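Local coordinates for protein putative acyl-CoA thioester hydrolase (Yersinia pestis KIM10+, PDB 5DM5) that probably hydrolyses acyl-CoA thioesters to free coenzyme A and a carboxylic acid, as a hexameric hot-dog-fold enzyme, at residues T73-V78 with R117-E122; L17-L22 with Y87-K92; R68-T73 with E122-Y127. All coordinates share one frame; numbering follows the deposited sequence.

Contact 1 (T73-V78 with R117-E122); sequences TFLKPV and RYRATE
Tyr-118 OH donates a hydrogen bond to Pro-77 O, a carbonyl that sits at the edge of the ring, close to its plane; the modelled 2.5 Å between Tyr-118 OH and Pro-77 O is very short and is no sign of unusual strength. This ties the turn leaving strand 64-74 to the start of strand 118-129, its antiparallel neighbour in the hot-dog sheet. A weak, bent backbone bond follows, Leu-75 N to Ala-120 O at 3.3 Å. The same oxygen accepts Thr-121 OG1 at 2.6 Å, with the hydroxyl above the carbonyl plane instead of on a lone pair, so two donors share it. Ala-120 and Thr-121 form a classic beta bulge opposite Val-104 of strand 97-106. Within the strand, Arg-119 NH1 and Glu-122 OE1 make a salt bridge, and a bend at the arginine's third torsion (56°) brings the guanidinium to the carboxylate.

Packing spreads from the tyrosine. Its CG stands between backbone N and carbonyl carbon (chi1 68°), turning the ring to the lysine of the turn. The extended Lys-76 side chain passes across it obliquely, with CB 3.4 Å from Tyr-118 CE1, while CD lies by CD1. Leu-75 drops CD2 against the backbone of Thr-121, whose side chain packs on Leu-44 and Met-48 of helix 43-60. Further in, Val-78 CG2 meets the buried Ala-120 CB at 3.7 Å.

Contact 2 (L17-L22 with Y87-K92); sequences LPNGEL and YARCIK
Tyr-87 gives up more surface here than any other residue, because its ring is sandwiched between two parts of the incoming N-terminal segment. Leu-22 takes one face: its CD1 sits 4.0 Å from the ring centroid and 20° off the normal, a CH-pi contact displaced toward the rim, while its CB presses on Tyr-87 CE1 at 3.7 Å. What puts the methyl there is a leucine CG held anti to the backbone N (chi1 177°), which swings the branch across the ring. Pro-18 comes over the opposite face, more loosely, with CG 4.4 Å from Tyr-87 CZ. Gly-20 O then lies at the ring edge, in its plane.

Alongside this packing the backbones pair. Glu-21 and Ala-88 form an antiparallel hydrogen-bonded pair, Glu-21 N to Ala-88 O and Ala-88 N to Glu-21 O both measuring 2.9 Å, and Leu-22 with Tyr-87 is the next, non-hydrogen-bonded pair. In the hot-dog fold this places strand 21-27 at one margin of the chain's own sheet, against strand 83-93, whose other side is bonded to strand 97-106. Leu-22 also packs on Leu-22 of a third subunit.

Further along the strand, Arg-89 meets Asn-19. Its guanidinium lies flat against the Asn-19 side-chain amide, the planes 11° apart, with Asn-19 ND2 4.1 Å above the middle of the arginine group. Although the two side chains run at about a right angle, a bend late in the arginine chain brings the flat groups over each other. Asn-19 OD1 also accepts the next backbone N, Gly-20 N, though the modelled 2.5 Å is doubtfully short. Glu-103 gives Arg-89 NH1 a long, weak ion pair on strand 97-106.

Contact 3 (R68-T73 with E122-Y127); sequences RVDGMT and EAVFTY
Glu-122 takes a weak hydrogen bond on its carbonyl, Thr-73 N to Glu-122 O at 3.5 Å, where strands 64-74 and 118-129 are drifting apart. Ala-123 comes next and turns its methyl to the opposite strand, with Met-72 SD 3.7 Å from Ala-123 CB. The methionine is bent at its second torsion (chi2 120°) and again at its third, which carries CE on toward the ring of Phe-125. Val-124 restores regular pairing with Asp-70: its N bonds Asp-70 O at 2.9 Å, and Asp-70 N returns to Val-124 O at 2.8 Å.

Between that pair and Thr-73 the register slips by one residue, a beta bulge with Gly-71 at positive phi in it. These are two neighbouring antiparallel strands of the hot-dog sheet, and Val-69, Met-72 and Thr-73 go on to pair with a strand of a second subunit, so the sheet continues across the interface.

Phe-125 lies beside Val-69, pointing the same way. Val-69 CG1 stands over one face of the ring, 3.9 Å from its centroid and 21° off the normal, a CH-pi contact; Met-45 of the second subunit also packs on this phenylalanine. Thr-126 then pairs with Arg-68 through two backbone bonds, and their CB atoms are 3.5 Å apart. The extended arginine carries NE past the threonine to a 3.3 Å salt bridge with Asp-70 OD1.

Contact 3 is the pairing of strands 64-74 and 118-129, and contact 1 its continuation into the turn after strand 64-74; they share Thr-73 and Glu-122. Their centres lie about 14 Å apart, and Thr-121 CG2 of one packs on Met-72 SD of the other. Both reach the second subunit, while contact 2 sits at the other margin of this chain's sheet and meets the third. Its centre is about 16 Å from that of contact 1, yet the two touch where Arg-117 packs against Pro-18 and Leu-17. Contact 3 does not reach contact 2: nearest atoms are about 5 Å apart and centres about 13 Å, and strand 97-106 runs between strands 118-129 and 83-93.

Contact 1 (T73-V78 with R117-E122)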
ATOM      1  N   THR B  73      15.845  12.803 -17.876  1.00 43.36           N
ATOM      2  CA  THR B  73      17.172  12.859 -17.315  1.00 45.67           C
ATOM      3  C   THR B  73      17.054  12.915 -15.814  1.00 47.98           C
ATOM      4  O   THR B  73      16.237  13.666 -15.298  1.00 49.29           O
ATOM      5  CB  THR B  73      17.953  14.069 -17.807  1.00 50.85           C
ATOM      6  OG1 THR B  73      17.843  14.171 -19.228  1.00 59.81           O
ATOM      7  CG2 THR B  73      19.417  13.931 -17.434  1.00 53.95           C
ATOM      8  N   PHE B  74      17.835  12.103 -15.108  1.00 49.91           N
ATOM      9  CA  PHE B  74      17.867  12.171 -13.647  1.00 45.82           C
ATOM     10  C   PHE B  74      18.946  13.088 -13.171  1.00 44.44           C
ATOM     11  O   PHE B  74      20.085  12.692 -12.979  1.00 44.43           O
ATOM     12  CB  PHE B  74      18.036  10.786 -13.033  1.00 47.08           C
ATOM     13  CG  PHE B  74      16.854   9.914 -13.250  1.00 46.27           C
ATOM     14  CD1 PHE B  74      15.927   9.733 -12.248  1.00 45.52           C
ATOM     15  CD2 PHE B  74      16.616   9.351 -14.477  1.00 50.37           C
ATOM     16  CE1 PHE B  74      14.814   8.974 -12.455  1.00 42.78           C
ATOM     17  CE2 PHE B  74      15.498   8.582 -14.686  1.00 49.14           C
ATOM     18  CZ  PHE B  74      14.598   8.395 -13.676  1.00 44.51           C
ATOM     19  N   LEU B  75      18.534  14.331 -12.974  1.00 46.10           N
ATOM     20  CA  LEU B  75      19.432  15.425 -12.646  1.00 47.39           C
ATOM     21  C   LEU B  75      20.020  15.266 -11.259  1.00 52.13           C
ATOM     22  O   LEU B  75      21.235  15.192 -11.088  1.00 59.27           O
ATOM     23  CB  LEU B  75      18.697  16.775 -12.726  1.00 45.38           C
ATOM     24  CG  LEU B  75      18.104  17.368 -14.020  1.00 44.86           C
ATOM     25  CD1 LEU B  75      18.573  16.619 -15.256  1.00 55.65           C
ATOM     26  CD2 LEU B  75      16.582  17.510 -14.008  1.00 41.06           C
ATOM     27  N   LYS B  76      19.144  15.234 -10.263  1.00 51.08           N
ATOM     28  CA  LYS B  76      19.560  15.171  -8.872  1.00 54.24           C
ATOM     29  C   LYS B  76      18.771  14.114  -8.110  1.00 57.81           C
ATOM     30  O   LYS B  76      17.621  13.837  -8.448  1.00 58.27           O
ATOM     31  CB  LYS B  76      19.410  16.546  -8.224  1.00 54.69           C
ATOM     32  CG  LYS B  76      20.214  17.622  -8.959  1.00 61.32           C
ATOM     33  CD  LYS B  76      20.326  18.942  -8.199  1.00 65.76           C
ATOM     34  CE  LYS B  76      20.589  20.105  -9.154  1.00 57.90           C
ATOM     35  NZ  LYS B  76      20.351  21.400  -8.483  1.00 57.11           N
ATOM     36  N   PRO B  77      19.414  13.463  -7.131  1.00 56.13           N
ATOM     37  CA  PRO B  77      18.756  12.451  -6.305  1.00 52.82           C
ATOM     38  C   PRO B  77      17.779  13.112  -5.351  1.00 57.45           C
ATOM     39  O   PRO B  77      17.882  14.327  -5.177  1.00 57.17           O
ATOM     40  CB  PRO B  77      19.912  11.816  -5.541  1.00 54.15           C
ATOM     41  CG  PRO B  77      20.924  12.892  -5.464  1.00 56.26           C
ATOM     42  CD  PRO B  77      20.828  13.633  -6.758  1.00 56.12           C
ATOM     43  N   VAL B  78      16.832  12.351  -4.794  1.00 62.87           N
ATOM     44  CA  VAL B  78      15.876  12.852  -3.792  1.00 56.34           C
ATOM     45  C   VAL B  78      15.912  11.991  -2.550  1.00 56.13           C
ATOM     46  O   VAL B  78      15.792  10.782  -2.635  1.00 62.61           O
ATOM     47  CB  VAL B  78      14.429  12.850  -4.296  1.00 54.52           C
ATOM     48  CG1 VAL B  78      13.494  13.415  -3.230  1.00 60.00           C
ATOM     49  CG2 VAL B  78      14.310  13.614  -5.600  1.00 55.46           C
ATOM     50  N   ARG B 117      15.442  24.720  -3.148  1.00 78.15           N
ATOM     51  CA  ARG B 117      14.544  24.052  -4.034  1.00 69.66           C
ATOM     52  C   ARG B 117      15.368  23.757  -5.248  1.00 63.28           C
ATOM     53  O   ARG B 117      16.164  24.581  -5.689  1.00 63.67           O
ATOM     54  CB  ARG B 117      13.356  24.919  -4.385  1.00 76.14           C
ATOM     55  CG  ARG B 117      12.482  25.321  -3.223  1.00 81.28           C
ATOM     56  CD  ARG B 117      11.367  26.155  -3.788  1.00 89.09           C
ATOM     57  NE  ARG B 117      11.735  26.607  -5.127  1.00 92.47           N
ATOM     58  CZ  ARG B 117      10.870  26.817  -6.112  1.00 96.44           C
ATOM     59  NH1 ARG B 117       9.578  26.596  -5.917  1.00 99.39           N
ATOM     60  NH2 ARG B 117      11.300  27.221  -7.301  1.00100.13           N
ATOM     61  N   TYR B 118      15.206  22.566  -5.783  1.00 58.86           N
ATOM     62  CA  TYR B 118      15.972  22.223  -6.944  1.00 51.81           C
ATOM     63  C   TYR B 118      15.190  21.220  -7.745  1.00 51.95           C
ATOM     64  O   TYR B 118      14.451  20.413  -7.190  1.00 56.62           O
ATOM     65  CB  TYR B 118      17.338  21.657  -6.550  1.00 54.60           C
ATOM     66  CG  TYR B 118      17.295  20.310  -5.873  1.00 59.33           C
ATOM     67  CD1 TYR B 118      17.260  19.147  -6.637  1.00 62.04           C
ATOM     68  CD2 TYR B 118      17.334  20.181  -4.492  1.00 60.61           C
ATOM     69  CE1 TYR B 118      17.225  17.897  -6.062  1.00 58.46           C
ATOM     70  CE2 TYR B 118      17.308  18.917  -3.903  1.00 64.60           C
ATOM     71  CZ  TYR B 118      17.254  17.782  -4.707  1.00 59.16           C
ATOM     72  OH  TYR B 118      17.223  16.518  -4.180  1.00 60.63           O
ATOM     73  N   ARG B 119      15.336  21.295  -9.060  1.00 50.72           N
ATOM     74  CA  ARG B 119      14.675  20.366  -9.964  1.00 47.92           C
ATOM     75  C   ARG B 119      15.404  19.047 -10.009  1.00 48.38           C
ATOM     76  O   ARG B 119      16.619  19.011 -10.151  1.00 53.51           O
ATOM     77  CB  ARG B 119      14.553  20.970 -11.353  1.00 51.03           C
ATOM     78  CG  ARG B 119      13.803  20.115 -12.335  1.00 48.08           C
ATOM     79  CD  ARG B 119      13.592  20.904 -13.593  1.00 54.92           C
ATOM     80  NE  ARG B 119      14.839  21.387 -14.155  1.00 64.95           N
ATOM     81  CZ  ARG B 119      14.907  22.130 -15.251  1.00 78.47           C
ATOM     82  NH1 ARG B 119      13.791  22.463 -15.881  1.00 70.27           N
ATOM     83  NH2 ARG B 119      16.082  22.549 -15.708  1.00120.39           N
ATOM     84  N   ALA B 120      14.665  17.960  -9.812  1.00 45.78           N
ATOM     85  CA  ALA B 120      15.272  16.640  -9.740  1.00 43.14           C
ATOM     86  C   ALA B 120      15.030  15.796 -10.999  1.00 40.36           C
ATOM     87  O   ALA B 120      15.747  14.826 -11.241  1.00 43.20           O
ATOM     88  CB  ALA B 120      14.783  15.918  -8.516  1.00 45.67           C
ATOM     89  N   THR B 121      13.984  16.093 -11.762  1.00 38.52           N
ATOM     90  CA  THR B 121      13.782  15.348 -13.004  1.00 37.05           C
ATOM     91  C   THR B 121      13.002  16.144 -14.012  1.00 39.33           C
ATOM     92  O   THR B 121      12.142  16.902 -13.643  1.00 41.75           O
ATOM     93  CB  THR B 121      13.038  14.040 -12.759  1.00 42.80           C
ATOM     94  OG1 THR B 121      13.747  13.278 -11.783  1.00 43.62           O
ATOM     95  CG2 THR B 121      12.966  13.234 -14.021  1.00 45.33           C
ATOM     96  N   GLU B 122      13.289  16.019 -15.289  1.00 37.89           N
ATOM     97  CA  GLU B 122      12.401  16.669 -16.225  1.00 40.06           C
ATOM     98  C   GLU B 122      12.280  15.802 -17.451  1.00 39.49           C
ATOM     99  O   GLU B 122      13.211  15.093 -17.796  1.00 41.93           O
ATOM    100  CB  GLU B 122      12.849  18.087 -16.564  1.00 49.98           C
ATOM    101  CG  GLU B 122      11.963  18.723 -17.629  1.00 54.81           C
ATOM    102  CD  GLU B 122      12.323  20.148 -17.953  1.00 63.67           C
ATOM    103  OE1 GLU B 122      13.373  20.622 -17.479  1.00 86.52           O
ATOM    104  OE2 GLU B 122      11.539  20.793 -18.678  1.00 55.20           O
TER

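Contact 2 (L17-L22 with Y87-K92)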
ATOM      1  N   LEU B  17       7.699  30.037  -8.783  1.00 57.10           N
ATOM      2  CA  LEU B  17       8.975  30.422  -9.388  1.00 51.07           C
ATOM      3  C   LEU B  17       9.252  29.595 -10.641  1.00 44.85           C
ATOM      4  O   LEU B  17       9.581  30.164 -11.672  1.00 42.76           O
ATOM      5  CB  LEU B  17      10.135  30.317  -8.385  1.00 56.87           C
ATOM      6  CG  LEU B  17      10.153  31.300  -7.195  1.00 64.80           C
ATOM      7  CD1 LEU B  17       8.767  31.709  -6.709  1.00 64.32           C
ATOM      8  CD2 LEU B  17      10.943  30.776  -6.006  1.00 74.26           C
ATOM      9  N   PRO B  18       9.100  28.258 -10.571  1.00 45.27           N
ATOM     10  CA  PRO B  18       9.321  27.459 -11.776  1.00 45.79           C
ATOM     11  C   PRO B  18       8.224  27.655 -12.802  1.00 41.31           C
ATOM     12  O   PRO B  18       7.196  28.236 -12.487  1.00 41.67           O
ATOM     13  CB  PRO B  18       9.288  26.020 -11.262  1.00 46.16           C
ATOM     14  CG  PRO B  18       9.486  26.112  -9.828  1.00 50.71           C
ATOM     15  CD  PRO B  18       8.842  27.383  -9.417  1.00 52.36           C
ATOM     16  N   ASN B  19       8.401  27.091 -13.987  1.00 39.91           N
ATOM     17  CA  ASN B  19       7.415  27.283 -15.021  1.00 40.50           C
ATOM     18  C   ASN B  19       6.332  26.241 -14.873  1.00 43.03           C
ATOM     19  O   ASN B  19       6.430  25.366 -14.033  1.00 44.68           O
ATOM     20  CB  ASN B  19       8.039  27.208 -16.403  1.00 42.70           C
ATOM     21  CG  ASN B  19       7.251  27.986 -17.426  1.00 42.92           C
ATOM     22  OD1 ASN B  19       6.050  28.171 -17.286  1.00 41.37           O
ATOM     23  ND2 ASN B  19       7.926  28.454 -18.458  1.00 43.89           N
ATOM     24  N   GLY B  20       5.322  26.326 -15.729  1.00 44.58           N
ATOM     25  CA  GLY B  20       4.156  25.457 -15.720  1.00 39.95           C
ATOM     26  C   GLY B  20       3.268  25.489 -14.496  1.00 40.23           C
ATOM     27  O   GLY B  20       3.483  26.294 -13.588  1.00 42.54           O
ATOM     28  N   GLU B  21       2.261  24.612 -14.492  1.00 37.10           N
ATOM     29  CA  GLU B  21       1.273  24.526 -13.421  1.00 38.58           C
ATOM     30  C   GLU B  21       1.606  23.412 -12.452  1.00 40.10           C
ATOM     31  O   GLU B  21       1.847  22.295 -12.880  1.00 42.02           O
ATOM     32  CB  GLU B  21      -0.123  24.246 -13.998  1.00 42.06           C
ATOM     33  CG  GLU B  21      -1.234  24.270 -12.949  1.00 47.88           C
ATOM     34  CD  GLU B  21      -2.545  23.655 -13.413  1.00 47.37           C
ATOM     35  OE1 GLU B  21      -2.571  23.000 -14.480  1.00 41.74           O
ATOM     36  OE2 GLU B  21      -3.559  23.856 -12.706  1.00 48.34           O
ATOM     37  N   LEU B  22       1.513  23.668 -11.154  1.00 40.78           N
ATOM     38  CA  LEU B  22       1.730  22.607 -10.187  1.00 38.18           C
ATOM     39  C   LEU B  22       0.598  21.620 -10.299  1.00 38.59           C
ATOM     40  O   LEU B  22      -0.519  21.916  -9.943  1.00 44.44           O
ATOM     41  CB  LEU B  22       1.802  23.152  -8.764  1.00 40.13           C
ATOM     42  CG  LEU B  22       1.955  22.127  -7.636  1.00 41.62           C
ATOM     43  CD1 LEU B  22       3.227  21.319  -7.785  1.00 44.03           C
ATOM     44  CD2 LEU B  22       1.932  22.829  -6.313  1.00 43.27           C
ATOM     45  N   TYR B  87       5.416  20.162 -12.001  1.00 39.70           N
ATOM     46  CA  TYR B  87       4.918  21.307 -12.739  1.00 39.26           C
ATOM     47  C   TYR B  87       4.773  20.898 -14.204  1.00 40.49           C
ATOM     48  O   TYR B  87       5.745  20.563 -14.860  1.00 47.10           O
ATOM     49  CB  TYR B  87       5.843  22.520 -12.569  1.00 41.28           C
ATOM     50  CG  TYR B  87       5.835  23.093 -11.177  1.00 38.65           C
ATOM     51  CD1 TYR B  87       5.091  24.226 -10.885  1.00 40.12           C
ATOM     52  CD2 TYR B  87       6.539  22.493 -10.154  1.00 42.69           C
ATOM     53  CE1 TYR B  87       5.058  24.757  -9.616  1.00 44.40           C
ATOM     54  CE2 TYR B  87       6.515  23.013  -8.864  1.00 45.41           C
ATOM     55  CZ  TYR B  87       5.771  24.149  -8.602  1.00 49.04           C
ATOM     56  OH  TYR B  87       5.736  24.678  -7.326  1.00 50.44           O
ATOM     57  N   ALA B  88       3.564  20.925 -14.731  1.00 35.62           N
ATOM     58  CA  ALA B  88       3.353  20.483 -16.093  1.00 36.78           C
ATOM     59  C   ALA B  88       3.060  21.669 -16.987  1.00 42.70           C
ATOM     60  O   ALA B  88       2.408  22.613 -16.566  1.00 46.80           O
ATOM     61  CB  ALA B  88       2.241  19.488 -16.155  1.00 37.19           C
ATOM     62  N   ARG B  89       3.591  21.648 -18.202  1.00 42.79           N
ATOM     63  CA  ARG B  89       3.302  22.695 -19.166  1.00 43.08           C
ATOM     64  C   ARG B  89       2.929  22.109 -20.482  1.00 45.82           C
ATOM     65  O   ARG B  89       3.772  21.479 -21.096  1.00 47.08           O
ATOM     66  CB  ARG B  89       4.525  23.540 -19.449  1.00 44.81           C
ATOM     67  CG  ARG B  89       5.297  23.955 -18.293  1.00 47.80           C
ATOM     68  CD  ARG B  89       6.696  24.214 -18.721  1.00 51.79           C
ATOM     69  NE  ARG B  89       6.750  24.774 -20.061  1.00 49.94           N
ATOM     70  CZ  ARG B  89       7.883  24.950 -20.724  1.00 52.58           C
ATOM     71  NH1 ARG B  89       9.038  24.651 -20.145  1.00 52.65           N
ATOM     72  NH2 ARG B  89       7.868  25.446 -21.946  1.00 58.84           N
ATOM     73  N   CYS B  90       1.724  22.351 -20.972  1.00 49.11           N
ATOM     74  CA  CYS B  90       1.417  21.891 -22.322  1.00 52.19           C
ATOM     75  C   CYS B  90       2.219  22.739 -23.298  1.00 54.57           C
ATOM     76  O   CYS B  90       2.523  23.897 -23.013  1.00 60.17           O
ATOM     77  CB  CYS B  90      -0.073  21.976 -22.650  1.00 54.45           C
ATOM     78  SG  CYS B  90      -0.455  21.380 -24.324  1.00 62.62           S
ATOM     79  N   ILE B  91       2.603  22.147 -24.424  1.00 52.89           N
ATOM     80  CA  ILE B  91       3.384  22.854 -25.435  1.00 53.64           C
ATOM     81  C   ILE B  91       2.747  22.707 -26.822  1.00 56.99           C
ATOM     82  O   ILE B  91       2.638  23.667 -27.589  1.00 70.89           O
ATOM     83  CB  ILE B  91       4.838  22.352 -25.471  1.00 48.41           C
ATOM     84  CG1 ILE B  91       5.474  22.476 -24.094  1.00 49.00           C
ATOM     85  CG2 ILE B  91       5.655  23.152 -26.454  1.00 54.24           C
ATOM     86  CD1 ILE B  91       6.886  21.975 -24.048  1.00 50.85           C
ATOM     87  N   LYS B  92       2.290  21.494 -27.096  1.00 51.29           N
ATOM     88  CA  LYS B  92       1.772  21.085 -28.388  1.00 47.14           C
ATOM     89  C   LYS B  92       0.392  20.504 -28.254  1.00 45.39           C
ATOM     90  O   LYS B  92       0.040  19.920 -27.244  1.00 46.23           O
ATOM     91  CB  LYS B  92       2.678  20.037 -29.035  1.00 52.58           C
ATOM     92  CG  LYS B  92       2.143  19.444 -30.338  1.00 57.48           C
ATOM     93  CD  LYS B  92       2.794  18.088 -30.646  1.00 58.33           C
ATOM     94  CE  LYS B  92       2.180  17.396 -31.869  1.00 52.90           C
ATOM     95  NZ  LYS B  92       2.781  16.053 -32.097  1.00 51.10           N
TER

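Contact 3 (R68-T73 with E122-Y127)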
ATOM      1  N   ARG B  68       3.908   8.324 -25.033  1.00 37.75           N
ATOM      2  CA  ARG B  68       5.327   8.460 -25.297  1.00 36.61           C
ATOM      3  C   ARG B  68       5.975   9.210 -24.132  1.00 36.75           C
ATOM      4  O   ARG B  68       5.318   9.982 -23.464  1.00 36.15           O
ATOM      5  CB  ARG B  68       5.502   9.197 -26.623  1.00 43.09           C
ATOM      6  CG  ARG B  68       6.876   9.311 -27.237  1.00 46.08           C
ATOM      7  CD  ARG B  68       6.695  10.057 -28.558  1.00 51.68           C
ATOM      8  NE  ARG B  68       7.863  10.046 -29.428  1.00 61.85           N
ATOM      9  CZ  ARG B  68       8.103   9.111 -30.340  1.00 65.07           C
ATOM     10  NH1 ARG B  68       7.249   8.111 -30.506  1.00 64.37           N
ATOM     11  NH2 ARG B  68       9.190   9.184 -31.094  1.00 70.48           N
ATOM     12  N   VAL B  69       7.233   8.932 -23.837  1.00 38.84           N
ATOM     13  CA  VAL B  69       7.970   9.692 -22.833  1.00 38.23           C
ATOM     14  C   VAL B  69       9.310  10.044 -23.453  1.00 42.75           C
ATOM     15  O   VAL B  69      10.035   9.172 -23.926  1.00 41.56           O
ATOM     16  CB  VAL B  69       8.198   8.936 -21.540  1.00 36.45           C
ATOM     17  CG1 VAL B  69       8.928   9.846 -20.570  1.00 34.95           C
ATOM     18  CG2 VAL B  69       6.885   8.524 -20.958  1.00 37.66           C
ATOM     19  N   ASP B  70       9.633  11.323 -23.492  1.00 41.90           N
ATOM     20  CA  ASP B  70      10.797  11.728 -24.240  1.00 41.07           C
ATOM     21  C   ASP B  70      11.870  12.341 -23.340  1.00 43.66           C
ATOM     22  O   ASP B  70      11.563  13.130 -22.448  1.00 40.46           O
ATOM     23  CB  ASP B  70      10.346  12.760 -25.272  1.00 42.53           C
ATOM     24  CG  ASP B  70       9.332  12.207 -26.253  1.00 44.15           C
ATOM     25  OD1 ASP B  70       9.585  11.128 -26.826  1.00 48.96           O
ATOM     26  OD2 ASP B  70       8.242  12.825 -26.386  1.00 39.74           O
ATOM     27  N   GLY B  71      13.129  12.006 -23.595  1.00 46.02           N
ATOM     28  CA  GLY B  71      14.231  12.715 -22.976  1.00 47.42           C
ATOM     29  C   GLY B  71      14.228  12.885 -21.472  1.00 48.13           C
ATOM     30  O   GLY B  71      14.373  14.004 -20.973  1.00 47.47           O
ATOM     31  N   MET B  72      14.022  11.804 -20.737  1.00 47.04           N
ATOM     32  CA  MET B  72      14.087  11.910 -19.286  1.00 46.65           C
ATOM     33  C   MET B  72      15.512  11.866 -18.751  1.00 49.41           C
ATOM     34  O   MET B  72      16.300  11.015 -19.142  1.00 52.17           O
ATOM     35  CB  MET B  72      13.270  10.819 -18.619  1.00 44.80           C
ATOM     36  CG  MET B  72      13.370  10.876 -17.104  1.00 47.21           C
ATOM     37  SD  MET B  72      11.765  11.118 -16.370  1.00 39.29           S
ATOM     38  CE  MET B  72      10.915   9.744 -17.131  1.00 50.49           C
ATOM     39  N   THR B  73      15.845  12.803 -17.876  1.00 43.36           N
ATOM     40  CA  THR B  73      17.172  12.859 -17.315  1.00 45.67           C
ATOM     41  C   THR B  73      17.054  12.915 -15.814  1.00 47.98           C
ATOM     42  O   THR B  73      16.237  13.666 -15.298  1.00 49.29           O
ATOM     43  CB  THR B  73      17.953  14.069 -17.807  1.00 50.85           C
ATOM     44  OG1 THR B  73      17.843  14.171 -19.228  1.00 59.81           O
ATOM     45  CG2 THR B  73      19.417  13.931 -17.434  1.00 53.95           C
ATOM     46  N   GLU B 122      13.289  16.019 -15.289  1.00 37.89           N
ATOM     47  CA  GLU B 122      12.401  16.669 -16.225  1.00 40.06           C
ATOM     48  C   GLU B 122      12.280  15.802 -17.451  1.00 39.49           C
ATOM     49  O   GLU B 122      13.211  15.093 -17.796  1.00 41.93           O
ATOM     50  CB  GLU B 122      12.849  18.087 -16.564  1.00 49.98           C
ATOM     51  CG  GLU B 122      11.963  18.723 -17.629  1.00 54.81           C
ATOM     52  CD  GLU B 122      12.323  20.148 -17.953  1.00 63.67           C
ATOM     53  OE1 GLU B 122      13.373  20.622 -17.479  1.00 86.52           O
ATOM     54  OE2 GLU B 122      11.539  20.793 -18.678  1.00 55.20           O
ATOM     55  N   ALA B 123      11.114  15.807 -18.078  1.00 39.05           N
ATOM     56  CA  ALA B 123      10.924  14.994 -19.272  1.00 38.24           C
ATOM     57  C   ALA B 123       9.801  15.546 -20.129  1.00 39.52           C
ATOM     58  O   ALA B 123       9.047  16.397 -19.683  1.00 40.97           O
ATOM     59  CB  ALA B 123      10.644  13.568 -18.893  1.00 40.27           C
ATOM     60  N   VAL B 124       9.693  15.071 -21.363  1.00 38.51           N
ATOM     61  CA  VAL B 124       8.643  15.556 -22.242  1.00 38.75           C
ATOM     62  C   VAL B 124       7.667  14.430 -22.582  1.00 38.22           C
ATOM     63  O   VAL B 124       7.913  13.567 -23.415  1.00 36.63           O
ATOM     64  CB  VAL B 124       9.232  16.160 -23.520  1.00 42.88           C
ATOM     65  CG1 VAL B 124       8.127  16.688 -24.413  1.00 36.21           C
ATOM     66  CG2 VAL B 124      10.205  17.275 -23.163  1.00 44.90           C
ATOM     67  N   PHE B 125       6.515  14.511 -21.941  1.00 35.96           N
ATOM     68  CA  PHE B 125       5.492  13.489 -21.993  1.00 36.36           C
ATOM     69  C   PHE B 125       4.471  13.650 -23.087  1.00 38.83           C
ATOM     70  O   PHE B 125       4.057  14.759 -23.368  1.00 42.77           O
ATOM     71  CB  PHE B 125       4.794  13.472 -20.648  1.00 41.82           C
ATOM     72  CG  PHE B 125       5.516  12.676 -19.630  1.00 39.31           C
ATOM     73  CD1 PHE B 125       6.753  13.071 -19.188  1.00 34.58           C
ATOM     74  CD2 PHE B 125       4.945  11.537 -19.105  1.00 36.83           C
ATOM     75  CE1 PHE B 125       7.413  12.337 -18.271  1.00 36.63           C
ATOM     76  CE2 PHE B 125       5.601  10.806 -18.174  1.00 36.19           C
ATOM     77  CZ  PHE B 125       6.839  11.202 -17.754  1.00 35.91           C
ATOM     78  N   THR B 126       4.021  12.545 -23.678  1.00 37.41           N
ATOM     79  CA  THR B 126       3.031  12.640 -24.754  1.00 38.36           C
ATOM     80  C   THR B 126       1.795  11.809 -24.448  1.00 40.15           C
ATOM     81  O   THR B 126       1.878  10.563 -24.369  1.00 40.35           O
ATOM     82  CB  THR B 126       3.593  12.138 -26.097  1.00 39.19           C
ATOM     83  OG1 THR B 126       4.874  12.731 -26.368  1.00 43.20           O
ATOM     84  CG2 THR B 126       2.616  12.431 -27.209  1.00 35.24           C
ATOM     85  N   TYR B 127       0.658  12.503 -24.308  1.00 43.90           N
ATOM     86  CA  TYR B 127      -0.641  11.882 -23.976  1.00 44.06           C
ATOM     87  C   TYR B 127      -1.584  12.036 -25.150  1.00 42.62           C
ATOM     88  O   TYR B 127      -1.373  12.890 -26.011  1.00 45.88           O
ATOM     89  CB  TYR B 127      -1.320  12.518 -22.752  1.00 44.13           C
ATOM     90  CG  TYR B 127      -0.558  12.480 -21.457  1.00 38.38           C
ATOM     91  CD1 TYR B 127      -0.822  11.532 -20.492  1.00 35.66           C
ATOM     92  CD2 TYR B 127       0.403  13.432 -21.193  1.00 37.64           C
ATOM     93  CE1 TYR B 127      -0.126  11.522 -19.312  1.00 35.14           C
ATOM     94  CE2 TYR B 127       1.098  13.429 -20.029  1.00 37.49           C
ATOM     95  CZ  TYR B 127       0.840  12.478 -19.085  1.00 36.40           C
ATOM     96  OH  TYR B 127       1.566  12.498 -17.909  1.00 36.87           O
TER